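Local coordinates for protein putative superoxide reductase (Thermotoga maritima, PDB 3QZB) that probably catalyses the reduction of superoxide to hydrogen peroxide at an iron centre, using electrons delivered by rubredoxin, at residues T120-S125 / L132-Q137. Residues are numbered along the deposited sequence; the frame is centred on the assembly and turned at random.
Sequences TIIALS and LWESSQ
In Leu124, CG lies opposite the backbone N (chi1 -175°) and chi2 of 70° turns CD1 to 3.5 Å from Trp133 O across the strand pair. Glu134 turns CG between its N and carbonyl carbon (chi1 70°), and its extended chain runs beside Ile122, with OE1 4.0 Å from Ile122 CG2. The two strands form a beta hairpin in the immunoglobulin-like sandwich of this superoxide reductase. Ile121 with Gln137, Ala123 with Ser135 and Ser125 with Trp133 are hydrogen-bonded pairs, each joined by two backbone bonds. Ile122 with Ser136 and Leu124 with Glu134 are the non-hydrogen-bonded pairs between them. Here CA-H...O contacts add to the join, such as Glu134 CA to Ala123 O at 3.1 Å.

The face with Ala123, Ser125 and Ser135 packs on strand 31-34, and Ser135 OG hydrogen-bonds to Pro31 O. On the other face, Glu134 OE1 accepts a hydrogen bond from Leu15 N of the second subunit, and Ser136 OG hydrogen-bonds to Met13 O of that subunit. The hairpin therefore contributes to the subunit interface.

At the Trp133 end of the pair, the indole ring stacks with the iron ligand His29, and its NE1 hydrogen-bonds to the backbone O of His130, another ligand. Trp133 thus belongs to the second shell of the iron site. Ser125 grips its backbone from the neighbouring strand. Ser125 N donates to Trp133 O at 2.8 Å, and Trp133 N returns a bond of 3.0 Å to Ser125 O. That same oxygen lies near the indole plane, 4.2 Å from Trp133 CD1 at the ring edge.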
loop_
_atom_site.group_PDB
_atom_site.type_symbol
_atom_site.label_atom_id
_atom_site.label_comp_id
_atom_site.label_asym_id
_atom_site.label_seq_id
_atom_site.Cartn_x
_atom_site.Cartn_y
_atom_site.Cartn_z
ATOM N N THR A 120 -10.483 0.122 -20.709
ATOM C CA THR A 120 -9.087 -0.225 -20.892
ATOM C C THR A 120 -8.474 -0.568 -19.568
ATOM O O THR A 120 -8.632 0.158 -18.592
ATOM C CB THR A 120 -8.320 0.897 -21.558
ATOM O OG1 THR A 120 -8.957 1.248 -22.789
ATOM C CG2 THR A 120 -6.887 0.526 -21.873
ATOM N N ILE A 121 -7.773 -1.710 -19.523
ATOM C CA ILE A 121 -6.961 -2.132 -18.370
ATOM C C ILE A 121 -5.553 -1.540 -18.557
ATOM O O ILE A 121 -4.967 -1.714 -19.623
ATOM C CB ILE A 121 -6.893 -3.672 -18.275
ATOM C CG1 ILE A 121 -8.267 -4.306 -18.145
ATOM C CG2 ILE A 121 -5.936 -4.105 -17.138
ATOM C CD1 ILE A 121 -8.298 -5.811 -18.488
ATOM N N ILE A 122 -5.035 -0.852 -17.559
ATOM C CA ILE A 122 -3.692 -0.280 -17.549
ATOM C C ILE A 122 -2.917 -0.897 -16.385
ATOM O O ILE A 122 -3.378 -0.887 -15.250
ATOM C CB ILE A 122 -3.711 1.249 -17.445
ATOM C CG1 ILE A 122 -4.539 1.921 -18.568
ATOM C CG2 ILE A 122 -2.275 1.782 -17.484
ATOM C CD1 ILE A 122 -4.759 3.412 -18.328
ATOM N N ALA A 123 -1.763 -1.478 -16.688
ATOM C CA ALA A 123 -0.863 -2.013 -15.672
ATOM C C ALA A 123 0.339 -1.055 -15.537
ATOM O O ALA A 123 0.899 -0.602 -16.548
ATOM C CB ALA A 123 -0.366 -3.401 -16.071
ATOM N N LEU A 124 0.680 -0.783 -14.284
ATOM C CA LEU A 124 1.857 0.041 -13.946
ATOM C C LEU A 124 2.681 -0.772 -12.970
ATOM O O LEU A 124 2.179 -1.279 -11.970
ATOM C CB LEU A 124 1.402 1.324 -13.299
ATOM C CG LEU A 124 2.487 2.376 -12.967
ATOM C CD1 LEU A 124 3.035 3.003 -14.170
ATOM C CD2 LEU A 124 1.934 3.411 -11.985
ATOM N N SER A 125 3.991 -0.888 -13.231
ATOM C CA SER A 125 4.865 -1.610 -12.316
ATOM C C SER A 125 6.086 -0.791 -11.965
ATOM O O SER A 125 6.443 0.148 -12.714
ATOM C CB SER A 125 5.259 -2.963 -12.903
ATOM O OG SER A 125 5.914 -2.808 -14.125
ATOM N N LEU A 132 9.492 3.139 -13.335
ATOM C CA LEU A 132 8.127 2.818 -13.698
ATOM C C LEU A 132 7.996 2.344 -15.145
ATOM O O LEU A 132 8.630 2.880 -16.077
ATOM C CB LEU A 132 7.238 4.075 -13.550
ATOM C CG LEU A 132 7.035 4.534 -12.082
ATOM C CD1 LEU A 132 6.346 5.952 -12.113
ATOM C CD2 LEU A 132 6.217 3.583 -11.280
ATOM N N TRP A 133 7.047 1.413 -15.335
ATOM C CA TRP A 133 6.765 0.761 -16.598
ATOM C C TRP A 133 5.273 0.543 -16.703
ATOM O O TRP A 133 4.604 0.286 -15.704
ATOM C CB TRP A 133 7.483 -0.621 -16.621
ATOM C CG TRP A 133 8.956 -0.465 -16.489
ATOM C CD1 TRP A 133 9.651 -0.237 -15.327
ATOM C CD2 TRP A 133 9.916 -0.369 -17.540
ATOM N NE1 TRP A 133 10.982 -0.053 -15.610
ATOM C CE2 TRP A 133 11.154 -0.083 -16.958
ATOM C CE3 TRP A 133 9.826 -0.470 -18.931
ATOM C CZ2 TRP A 133 12.335 0.021 -17.725
ATOM C CZ3 TRP A 133 10.972 -0.355 -19.683
ATOM C CH2 TRP A 133 12.205 -0.078 -19.096
ATOM N N GLU A 134 4.752 0.575 -17.931
ATOM C CA GLU A 134 3.308 0.384 -18.152
ATOM C C GLU A 134 2.986 -0.430 -19.373
ATOM O O GLU A 134 3.817 -0.573 -20.300
ATOM C CB GLU A 134 2.564 1.726 -18.218
ATOM C CG GLU A 134 2.839 2.543 -19.416
ATOM C CD GLU A 134 1.987 3.800 -19.444
ATOM O OE1 GLU A 134 0.786 3.764 -19.152
ATOM O OE2 GLU A 134 2.498 4.819 -19.884
ATOM N N SER A 135 1.771 -0.922 -19.398
ATOM C CA SER A 135 1.159 -1.504 -20.587
ATOM C C SER A 135 -0.362 -1.365 -20.447
ATOM O O SER A 135 -0.872 -1.099 -19.378
ATOM C CB SER A 135 1.552 -2.954 -20.764
ATOM O OG SER A 135 0.941 -3.782 -19.849
ATOM N N SER A 136 -1.091 -1.611 -21.540
ATOM C CA SER A 136 -2.531 -1.516 -21.510
ATOM C C SER A 136 -3.190 -2.413 -22.526
ATOM O O SER A 136 -2.541 -2.848 -23.468
ATOM C CB SER A 136 -2.990 -0.078 -21.720
ATOM O OG SER A 136 -2.754 0.381 -23.027
ATOM N N GLN A 137 -4.456 -2.727 -22.269
ATOM C CA GLN A 137 -5.229 -3.667 -23.101
ATOM C C GLN A 137 -6.704 -3.277 -22.994
ATOM O O GLN A 137 -7.222 -3.129 -21.902
ATOM C CB GLN A 137 -5.043 -5.140 -22.549
ATOM C CG GLN A 137 -5.584 -6.210 -23.286
ATOM C CD GLN A 137 -4.963 -7.412 -22.839
ATOM O OE1 GLN A 137 -3.708 -7.523 -22.841
ATOM N NE2 GLN A 137 -5.763 -8.321 -22.449
#